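Particle-associated lyase (Acinetobacter bacteriophage AP22, PDB 4Y9V) probably cleaves the capsular polysaccharide of Acinetobacter baumannii as a phage tailspike lyase, binding the capsular saccharide on its trimeric body. Local coordinates at residues K452-C463 with V484-V495; L583-S591 with R599-K607. All blocks are in the same frame, centred on the assembly; numbering follows the deposited sequence. Where two conformers were deposited one is given.

Contact 1 (K452-C463 with V484-V495); sequences KVNVHITGGVSC and VPIGYIIVDDVV
Two successive rungs of a right-handed parallel beta-helix, the fold of the pectin lyase-like family, meet where V453-T458 runs beside Y488-V491, their local strand axes 4.6 Å apart and 13° from parallel. The register slips by one residue between the V453-I486 and V455-I489 pairs, a beta bulge at G487. There the side chain of N454 stands in for a backbone acceptor: its OD1 takes the N-H of Y488 at 2.9 Å. With CG of N454 anti to its carbonyl carbon (chi1 -49°), the amide lies flat over one face of the Y488 ring, the two planes 12° apart, and CB of N454 makes a CH-pi contact 3.9 Å from the ring centroid. Asparagine suits the place because one group both fills the bulge and covers an aromatic face; its ND2 turns to T418 on the preceding rung. G487 CA passes 3.0 Å from N454 OD1, a spot too tight for a beta carbon.

On the opposite face of the sheet V455 stacks on I489 and I457 on V491, the ladder of like residues characteristic of beta-helices, and V455 and I457 also pack on V437. On the face carrying H456 and I490, CD1 of I490 sits over the centre of the imidazole ring, while two waters in the ring plane link ND1 of H456 to Y488 OH and NE2 of H456 to D492 OD2. At the end of the strand, T458 OG1 donates to the syn lone pair of D492 OD1 at 2.7 Å. G459 and G460 then turn the corner with positive phi, which glycine adopts readily, and G460 N bonds to D493 O at 2.9 Å. Beyond it, V461 CG1 lies alongside V494 CG1, 3.8 Å away, both against W471.

Contact 2 (L583-S591 with R599-K607); sequences LRTPTPVNS and RPAILWNKK. Unlike the reference sequence in segment 599-607: I602 (reference Val). With SO4 (sulfate ion), chain L.
R584 reaches across to two consecutive carbonyls of the opposite segment: NE donates to K606 O at 3.0 Å, from above the carbonyl plane, and NH2 to K607 O at 2.9 Å, nearly in the guanidinium plane. A bend at chi3 (-65°) turns the otherwise extended chain toward these acceptors, while NH1 faces away to a salt bridge with E576. The aliphatic chain of K606 crosses at about a right angle and covers one guanidinium face; a water accepts from both R584 NH2 and K606 NZ.

N605 bridges the same end with both ends of its amide. ND2 gives an almost straight bond (172°) to L583 O, and OD1 accepts from T585 N at 2.9 Å, so asparagine satisfies a carbonyl and an N-H where the strand pairing has ended.

At the other end N590 OD1 accepts from R599 N in its carbonyl plane, and R599 O is gripped twice, by S591 N and by S591 OG (2.8 Å). The extended R599 chain gives its NE to A541 O on the adjacent strand, and its NH2 bonds a sulfate, probably from the crystallisation liquor, that R540 also binds.

Between these ends lies an antiparallel beta hairpin of the Ig-like domain, with T587-L603 and V589-A601 as hydrogen-bonded pairs. P588 and P600 lack an N-H, yet fit because each occupies a non-hydrogen-bonded position, opposite I602 and N590. I602 CG2 rests 3.5 Å above one face of the W604 ring and meets P586 CB at 3.7 Å. On the other face of the sheet V589 CG1 touches L603 CD1, where V560 and P586 of a neighbouring subunit close over them.

Side-chain amides, a hydroxyl and a guanidinium thus take over at both ends of the ladder, bonding to main-chain atoms.

Contact 1 belongs to the pectin lyase-like beta-helix and contact 2 to the later Ig-like domain, their centres 37 Å apart and their nearest atoms about 19 Å, without touching. They follow one another along the chain and differ in pairing: parallel rungs separated by a coil of the helix in 452-463 with 484-495, an antiparallel hairpin with a short turn in 583-591 with 599-607. Both touch the same neighbouring subunit, so each also takes part in trimer packing. The saccharide site, formed by residues such as Y168, F249 and H337, shares no residue with either, and the sulfate near R599 is a separate anion.

Contact 1 (K452-C463 with V484-V495)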
loop_
_atom_site.group_PDB
_atom_site.type_symbol
_atom_site.label_atom_id
_atom_site.label_comp_id
_atom_site.label_asym_id
_atom_site.label_seq_id
_atom_site.Cartn_x
_atom_site.Cartn_y
_atom_site.Cartn_z
ATOM N N LYS A 452 -15.922 22.330 11.246
ATOM C CA LYS A 452 -15.078 21.819 12.320
ATOM C C LYS A 452 -13.747 21.265 11.820
ATOM O O LYS A 452 -13.600 20.874 10.675
ATOM C CB LYS A 452 -15.726 20.650 13.085
ATOM C CG LYS A 452 -17.092 21.021 13.698
ATOM C CD LYS A 452 -17.690 19.925 14.536
ATOM C CE LYS A 452 -17.877 18.532 13.976
ATOM N NZ LYS A 452 -18.990 18.429 12.968
ATOM N N VAL A 453 -12.808 21.242 12.780
ATOM C CA VAL A 453 -11.535 20.609 12.599
ATOM C C VAL A 453 -11.426 19.414 13.555
ATOM O O VAL A 453 -11.784 19.512 14.729
ATOM C CB VAL A 453 -10.396 21.619 12.878
ATOM C CG1 VAL A 453 -9.027 20.946 12.831
ATOM C CG2 VAL A 453 -10.488 22.787 11.918
ATOM N N ASN A 454 -10.883 18.307 13.038
ATOM C CA ASN A 454 -10.581 17.142 13.831
ATOM C C ASN A 454 -9.116 16.747 13.579
ATOM O O ASN A 454 -8.602 16.943 12.483
ATOM C CB ASN A 454 -11.455 15.943 13.467
ATOM C CG ASN A 454 -12.917 16.307 13.407
ATOM O OD1 ASN A 454 -13.518 16.721 14.411
ATOM N ND2 ASN A 454 -13.496 16.150 12.246
ATOM N N VAL A 455 -8.476 16.141 14.597
ATOM C CA VAL A 455 -7.117 15.634 14.439
ATOM C C VAL A 455 -7.056 14.268 15.082
ATOM O O VAL A 455 -7.579 14.071 16.182
ATOM C CB VAL A 455 -6.066 16.592 15.091
ATOM C CG1 VAL A 455 -4.672 15.995 15.011
ATOM C CG2 VAL A 455 -6.114 17.968 14.439
ATOM N N HIS A 456 -6.443 13.305 14.385
ATOM C CA HIS A 456 -6.386 11.904 14.827
ATOM C C HIS A 456 -4.974 11.434 14.611
ATOM O O HIS A 456 -4.545 11.276 13.456
ATOM C CB HIS A 456 -7.430 11.108 14.034
ATOM C CG HIS A 456 -7.674 9.701 14.500
ATOM N ND1 HIS A 456 -8.744 9.010 13.996
ATOM C CD2 HIS A 456 -7.075 8.936 15.426
ATOM C CE1 HIS A 456 -8.749 7.831 14.592
ATOM N NE2 HIS A 456 -7.748 7.729 15.468
ATOM N N ILE A 457 -4.214 11.246 15.688
ATOM C CA ILE A 457 -2.822 10.832 15.661
ATOM C C ILE A 457 -2.722 9.505 16.426
ATOM O O ILE A 457 -3.105 9.422 17.578
ATOM C CB ILE A 457 -1.871 11.879 16.276
ATOM C CG1 ILE A 457 -2.048 13.248 15.664
ATOM C CG2 ILE A 457 -0.453 11.385 16.166
ATOM C CD1 ILE A 457 -1.185 14.343 16.263
ATOM N N THR A 458 -2.277 8.465 15.714
ATOM C CA THR A 458 -2.429 7.114 16.214
ATOM C C THR A 458 -1.420 6.192 15.532
ATOM O O THR A 458 -0.532 6.644 14.798
ATOM C CB THR A 458 -3.904 6.680 15.998
ATOM O OG1 THR A 458 -4.158 5.495 16.753
ATOM C CG2 THR A 458 -4.268 6.474 14.544
ATOM N N GLY A 459 -1.576 4.883 15.748
ATOM C CA GLY A 459 -0.824 3.929 14.963
ATOM C C GLY A 459 0.597 3.710 15.365
ATOM O O GLY A 459 1.385 3.161 14.597
ATOM N N GLY A 460 0.981 4.172 16.577
ATOM C CA GLY A 460 2.329 3.906 17.043
ATOM C C GLY A 460 3.385 4.723 16.340
ATOM O O GLY A 460 4.543 4.303 16.267
ATOM N N VAL A 461 3.016 5.892 15.844
ATOM C CA VAL A 461 3.978 6.813 15.269
ATOM C C VAL A 461 5.034 7.157 16.312
ATOM O O VAL A 461 4.705 7.469 17.471
ATOM C CB VAL A 461 3.283 8.064 14.714
ATOM C CG1 VAL A 461 2.417 8.802 15.740
ATOM C CG2 VAL A 461 4.313 9.022 14.089
ATOM N N SER A 462 6.292 7.117 15.903
ATOM C CA SER A 462 7.410 7.397 16.781
ATOM C C SER A 462 8.016 8.753 16.444
ATOM O O SER A 462 7.914 9.272 15.328
ATOM C CB SER A 462 8.484 6.333 16.679
ATOM O OG SER A 462 9.096 6.335 15.380
ATOM N N CYS A 463 8.676 9.346 17.437
ATOM C CA CYS A 463 9.334 10.624 17.284
ATOM C C CYS A 463 10.570 10.608 18.152
ATOM O O CYS A 463 10.467 10.370 19.367
ATOM C CB CYS A 463 8.377 11.744 17.763
ATOM S SG CYS A 463 9.123 13.383 17.867
ATOM N N VAL A 484 -12.155 28.096 17.215
ATOM C CA VAL A 484 -12.167 27.227 16.032
ATOM C C VAL A 484 -12.958 25.988 16.428
ATOM O O VAL A 484 -12.536 25.300 17.357
ATOM C CB VAL A 484 -10.753 26.857 15.581
ATOM C CG1 VAL A 484 -10.825 25.856 14.453
ATOM C CG2 VAL A 484 -9.983 28.120 15.173
ATOM N N PRO A 485 -14.102 25.692 15.817
ATOM C CA PRO A 485 -14.851 24.485 16.217
ATOM C C PRO A 485 -14.020 23.257 15.980
ATOM O O PRO A 485 -13.408 23.098 14.916
ATOM C CB PRO A 485 -16.076 24.519 15.295
ATOM C CG PRO A 485 -16.223 25.967 14.858
ATOM C CD PRO A 485 -14.780 26.409 14.703
ATOM N N ILE A 486 -14.017 22.337 16.970
ATOM C CA ILE A 486 -13.307 21.079 16.918
ATOM C C ILE A 486 -14.304 19.998 17.234
ATOM O O ILE A 486 -14.998 20.075 18.263
ATOM C CB ILE A 486 -12.114 21.058 17.906
ATOM C CG1 ILE A 486 -11.064 22.109 17.511
ATOM C CG2 ILE A 486 -11.537 19.672 18.053
ATOM C CD1 ILE A 486 -10.093 22.411 18.612
ATOM N N GLY A 487 -14.362 18.950 16.411
ATOM C CA GLY A 487 -15.193 17.806 16.714
ATOM C C GLY A 487 -14.512 16.907 17.727
ATOM O O GLY A 487 -14.914 16.754 18.871
ATOM N N TYR A 488 -13.392 16.328 17.279
ATOM C CA TYR A 488 -12.598 15.493 18.154
ATOM C C TYR A 488 -11.122 15.646 17.843
ATOM O O TYR A 488 -10.702 15.925 16.722
ATOM C CB TYR A 488 -12.999 13.995 18.047
ATOM C CG TYR A 488 -12.853 13.395 16.679
ATOM C CD1 TYR A 488 -13.864 13.505 15.721
ATOM C CD2 TYR A 488 -11.707 12.727 16.311
ATOM C CE1 TYR A 488 -13.746 12.990 14.470
ATOM C CE2 TYR A 488 -11.573 12.159 15.042
ATOM C CZ TYR A 488 -12.594 12.293 14.137
ATOM O OH TYR A 488 -12.503 11.755 12.874
ATOM N N ILE A 489 -10.326 15.415 18.906
ATOM C CA ILE A 489 -8.887 15.230 18.771
ATOM C C ILE A 489 -8.531 13.940 19.510
ATOM O O ILE A 489 -8.802 13.801 20.698
ATOM C CB ILE A 489 -8.045 16.408 19.260
ATOM C CG1 ILE A 489 -8.381 17.689 18.478
ATOM C CG2 ILE A 489 -6.560 16.055 19.181
ATOM C CD1 ILE A 489 -7.737 18.942 19.013
ATOM N N ILE A 490 -7.940 12.997 18.765
ATOM C CA ILE A 490 -7.453 11.749 19.322
ATOM C C ILE A 490 -5.937 11.728 19.173
ATOM O O ILE A 490 -5.432 11.910 18.068
ATOM C CB ILE A 490 -8.078 10.552 18.569
ATOM C CG1 ILE A 490 -9.585 10.510 18.807
ATOM C CG2 ILE A 490 -7.390 9.252 18.922
ATOM C CD1 ILE A 490 -10.308 9.513 17.896
ATOM N N VAL A 491 -5.228 11.547 20.285
ATOM C CA VAL A 491 -3.771 11.337 20.294
ATOM C C VAL A 491 -3.569 10.175 21.250
ATOM O O VAL A 491 -3.338 10.376 22.445
ATOM C CB VAL A 491 -2.981 12.576 20.682
ATOM C CG1 VAL A 491 -1.483 12.291 20.578
ATOM C CG2 VAL A 491 -3.357 13.794 19.831
ATOM N N ASP A 492 -3.721 8.939 20.728
ATOM C CA ASP A 492 -3.916 7.774 21.598
ATOM C C ASP A 492 -2.775 6.745 21.559
ATOM O O ASP A 492 -2.776 5.871 22.435
ATOM C CB ASP A 492 -5.239 7.095 21.330
ATOM C CG ASP A 492 -5.348 6.481 19.955
ATOM O OD1 ASP A 492 -4.490 6.716 19.121
ATOM O OD2 ASP A 492 -6.363 5.745 19.732
ATOM N N ASP A 493 -1.860 6.836 20.622
ATOM C CA ASP A 493 -0.842 5.799 20.438
ATOM C C ASP A 493 0.331 6.428 19.674
ATOM O O ASP A 493 0.423 6.333 18.462
ATOM C CB ASP A 493 -1.387 4.596 19.715
ATOM C CG ASP A 493 -0.409 3.449 19.577
ATOM O OD1 ASP A 493 0.730 3.511 20.144
ATOM O OD2 ASP A 493 -0.797 2.460 18.874
ATOM N N VAL A 494 1.185 7.101 20.446
ATOM C CA VAL A 494 2.368 7.779 19.959
ATOM C C VAL A 494 3.527 7.366 20.874
ATOM O O VAL A 494 3.292 6.986 22.024
ATOM C CB VAL A 494 2.211 9.321 19.960
ATOM C CG1 VAL A 494 1.016 9.738 19.115
ATOM C CG2 VAL A 494 2.114 9.904 21.364
ATOM N N VAL A 495 4.752 7.511 20.353
ATOM C CA VAL A 495 5.966 7.135 21.056
ATOM C C VAL A 495 6.982 8.273 20.956
ATOM O O VAL A 495 7.472 8.572 19.874
ATOM C CB VAL A 495 6.550 5.811 20.492
ATOM C CG1 VAL A 495 7.726 5.368 21.360
ATOM C CG2 VAL A 495 5.492 4.716 20.358
HETATM O O HOH W 1 -7.641 5.603 17.303
HETATM O O HOH W 2 -10.560 10.142 12.181
HETATM O O HOH W 3 -2.900 2.688 17.276
#

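Contact 2 (L583-S591 with R599-K607)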
loop_
_atom_site.group_PDB
_atom_site.type_symbol
_atom_site.label_atom_id
_atom_site.label_comp_id
_atom_site.label_asym_id
_atom_site.label_seq_id
_atom_site.Cartn_x
_atom_site.Cartn_y
_atom_site.Cartn_z
ATOM N N LEU A 583 -9.821 -3.420 61.975
ATOM C CA LEU A 583 -8.579 -3.798 61.313
ATOM C C LEU A 583 -8.147 -2.649 60.395
ATOM O O LEU A 583 -8.958 -2.063 59.689
ATOM C CB LEU A 583 -8.796 -5.035 60.486
ATOM C CG LEU A 583 -9.084 -6.297 61.318
ATOM C CD1 LEU A 583 -9.948 -7.258 60.557
ATOM C CD2 LEU A 583 -7.788 -6.902 61.855
ATOM N N ARG A 584 -6.834 -2.349 60.436
ATOM C CA ARG A 584 -6.246 -1.356 59.552
ATOM C C ARG A 584 -6.251 -1.866 58.099
ATOM O O ARG A 584 -5.843 -2.990 57.853
ATOM C CB ARG A 584 -4.814 -1.103 60.001
ATOM C CG ARG A 584 -4.108 0.006 59.223
ATOM C CD ARG A 584 -2.736 0.276 59.752
ATOM N NE ARG A 584 -2.684 0.806 61.114
ATOM C CZ ARG A 584 -2.448 0.096 62.223
ATOM N NH1 ARG A 584 -2.319 -1.241 62.220
ATOM N NH2 ARG A 584 -2.379 0.733 63.376
ATOM N N THR A 585 -6.685 -0.964 57.204
ATOM C CA THR A 585 -6.638 -1.283 55.768
ATOM C C THR A 585 -6.147 -0.045 55.024
ATOM O O THR A 585 -6.282 1.091 55.508
ATOM C CB THR A 585 -7.944 -1.772 55.164
ATOM O OG1 THR A 585 -8.740 -0.615 55.102
ATOM C CG2 THR A 585 -8.667 -2.816 55.991
ATOM N N PRO A 586 -5.551 -0.246 53.841
ATOM C CA PRO A 586 -5.018 0.877 53.066
ATOM C C PRO A 586 -6.006 1.369 52.016
ATOM O O PRO A 586 -6.136 0.773 50.944
ATOM C CB PRO A 586 -3.820 0.213 52.389
ATOM C CG PRO A 586 -4.247 -1.198 52.143
ATOM C CD PRO A 586 -5.067 -1.537 53.339
ATOM N N THR A 587 -6.748 2.467 52.263
ATOM C CA THR A 587 -7.682 2.942 51.237
ATOM C C THR A 587 -6.916 3.703 50.159
ATOM O O THR A 587 -6.295 4.731 50.460
ATOM C CB THR A 587 -8.734 3.867 51.868
ATOM O OG1 THR A 587 -9.526 3.143 52.818
ATOM C CG2 THR A 587 -9.663 4.435 50.785
ATOM N N PRO A 588 -6.944 3.236 48.912
ATOM C CA PRO A 588 -6.172 3.906 47.864
ATOM C C PRO A 588 -6.939 5.111 47.309
ATOM O O PRO A 588 -8.150 5.005 47.082
ATOM C CB PRO A 588 -6.025 2.811 46.790
ATOM C CG PRO A 588 -7.321 1.998 46.922
ATOM C CD PRO A 588 -7.630 2.019 48.423
ATOM N N VAL A 589 -6.227 6.197 47.061
ATOM C CA VAL A 589 -6.799 7.408 46.512
ATOM C C VAL A 589 -5.816 8.087 45.590
ATOM O O VAL A 589 -4.599 7.891 45.697
ATOM C CB VAL A 589 -7.216 8.433 47.614
ATOM C CG1 VAL A 589 -8.157 7.781 48.628
ATOM C CG2 VAL A 589 -5.991 9.018 48.332
ATOM N N ASN A 590 -6.323 8.965 44.708
ATOM C CA ASN A 590 -5.455 9.931 44.044
ATOM C C ASN A 590 -5.559 11.262 44.796
ATOM O O ASN A 590 -6.611 11.898 44.844
ATOM C CB ASN A 590 -5.784 10.139 42.565
ATOM C CG ASN A 590 -4.707 11.023 41.970
ATOM O OD1 ASN A 590 -3.518 10.787 42.176
ATOM N ND2 ASN A 590 -5.138 12.045 41.231
ATOM N N SER A 591 -4.447 11.661 45.425
ATOM C CA SER A 591 -4.468 12.830 46.294
ATOM C C SER A 591 -4.356 14.168 45.575
ATOM O O SER A 591 -4.727 15.187 46.200
ATOM C CB SER A 591 -3.383 12.693 47.384
ATOM O OG SER A 591 -2.072 12.876 46.892
ATOM N N ARG A 599 -0.802 11.854 42.062
ATOM C CA ARG A 599 -0.168 11.633 43.364
ATOM C C ARG A 599 -0.890 10.560 44.128
ATOM O O ARG A 599 -1.723 10.825 45.027
ATOM C CB ARG A 599 -0.055 12.934 44.180
ATOM C CG ARG A 599 0.890 12.734 45.365
ATOM C CD ARG A 599 0.988 14.010 46.230
ATOM N NE ARG A 599 2.013 13.795 47.232
ATOM C CZ ARG A 599 2.354 14.703 48.148
ATOM N NH1 ARG A 599 1.707 15.830 48.256
ATOM N NH2 ARG A 599 3.351 14.434 48.952
ATOM N N PRO A 600 -0.600 9.284 43.838
ATOM C CA PRO A 600 -1.242 8.192 44.568
ATOM C C PRO A 600 -0.918 8.260 46.069
ATOM O O PRO A 600 0.165 8.662 46.459
ATOM C CB PRO A 600 -0.572 6.961 43.942
ATOM C CG PRO A 600 0.020 7.396 42.706
ATOM C CD PRO A 600 0.348 8.807 42.813
ATOM N N ALA A 601 -1.895 7.817 46.854
ATOM C CA ALA A 601 -1.733 7.785 48.311
ATOM C C ALA A 601 -2.631 6.718 48.897
ATOM O O ALA A 601 -3.572 6.249 48.266
ATOM C CB ALA A 601 -2.075 9.164 48.896
ATOM N N ILE A 602 -2.354 6.403 50.168
ATOM C CA ILE A 602 -3.241 5.643 51.019
ATOM C C ILE A 602 -3.754 6.543 52.129
ATOM O O ILE A 602 -2.977 7.282 52.752
ATOM C CB ILE A 602 -2.433 4.468 51.712
ATOM C CG1 ILE A 602 -2.006 3.459 50.694
ATOM C CG2 ILE A 602 -3.244 3.852 52.842
ATOM C CD1 ILE A 602 -3.212 3.149 49.902
ATOM N N LEU A 603 -5.050 6.433 52.397
ATOM C CA LEU A 603 -5.675 6.999 53.600
ATOM C C LEU A 603 -5.908 5.829 54.573
ATOM O O LEU A 603 -6.544 4.830 54.209
ATOM C CB LEU A 603 -6.968 7.702 53.288
ATOM C CG LEU A 603 -6.857 8.910 52.344
ATOM C CD1 LEU A 603 -8.208 9.484 52.044
ATOM C CD2 LEU A 603 -5.965 9.985 52.900
ATOM N N TRP A 604 -5.393 5.951 55.779
ATOM C CA TRP A 604 -5.503 4.905 56.783
ATOM C C TRP A 604 -6.753 5.087 57.633
ATOM O O TRP A 604 -7.060 6.231 58.042
ATOM C CB TRP A 604 -4.260 4.908 57.712
ATOM C CG TRP A 604 -2.990 4.671 56.970
ATOM C CD1 TRP A 604 -2.029 5.591 56.683
ATOM C CD2 TRP A 604 -2.542 3.414 56.417
ATOM N NE1 TRP A 604 -0.997 4.999 55.970
ATOM C CE2 TRP A 604 -1.301 3.680 55.794
ATOM C CE3 TRP A 604 -3.065 2.140 56.368
ATOM C CZ2 TRP A 604 -0.574 2.675 55.130
ATOM C CZ3 TRP A 604 -2.360 1.127 55.714
ATOM C CH2 TRP A 604 -1.122 1.427 55.105
ATOM N N ASN A 605 -7.411 4.013 57.985
ATOM C CA ASN A 605 -8.500 4.079 58.966
ATOM C C ASN A 605 -8.016 4.075 60.401
ATOM O O ASN A 605 -8.788 4.421 61.291
ATOM C CB ASN A 605 -9.545 2.972 58.722
ATOM C CG ASN A 605 -8.967 1.572 58.820
ATOM O OD1 ASN A 605 -7.805 1.325 58.497
ATOM N ND2 ASN A 605 -9.813 0.635 59.245
ATOM N N LYS A 606 -6.794 3.714 60.691
ATOM C CA LYS A 606 -6.248 3.966 62.039
ATOM C C LYS A 606 -4.751 4.125 61.767
ATOM O O LYS A 606 -4.116 3.431 60.964
ATOM C CB LYS A 606 -6.617 2.931 63.089
ATOM C CG LYS A 606 -6.104 1.561 62.794
ATOM C CD LYS A 606 -6.010 0.732 64.049
ATOM C CE LYS A 606 -6.019 -0.753 63.933
ATOM N NZ LYS A 606 -6.144 -1.471 65.254
ATOM N N LYS A 607 -4.210 5.092 62.502
ATOM C CA LYS A 607 -2.890 5.608 62.257
ATOM C C LYS A 607 -1.866 4.483 62.399
ATOM O O LYS A 607 -1.987 3.555 63.207
ATOM C CB LYS A 607 -2.533 6.794 63.139
ATOM C CG LYS A 607 -2.097 6.589 64.498
ATOM C CD LYS A 607 -1.798 7.908 65.216
ATOM C CE LYS A 607 -1.621 7.597 66.719
ATOM N NZ LYS A 607 -1.275 8.848 67.403
HETATM S S SO4 L . 4.460 13.982 52.509
HETATM O O1 SO4 L . 4.809 14.273 53.930
HETATM O O2 SO4 L . 3.306 13.040 52.460
HETATM O O3 SO4 L . 5.643 13.331 51.851
HETATM O O4 SO4 L . 4.141 15.281 51.800
HETATM O O HOH W 4 -3.435 -0.670 65.776
HETATM O O HOH W 5 -8.589 2.574 55.205
#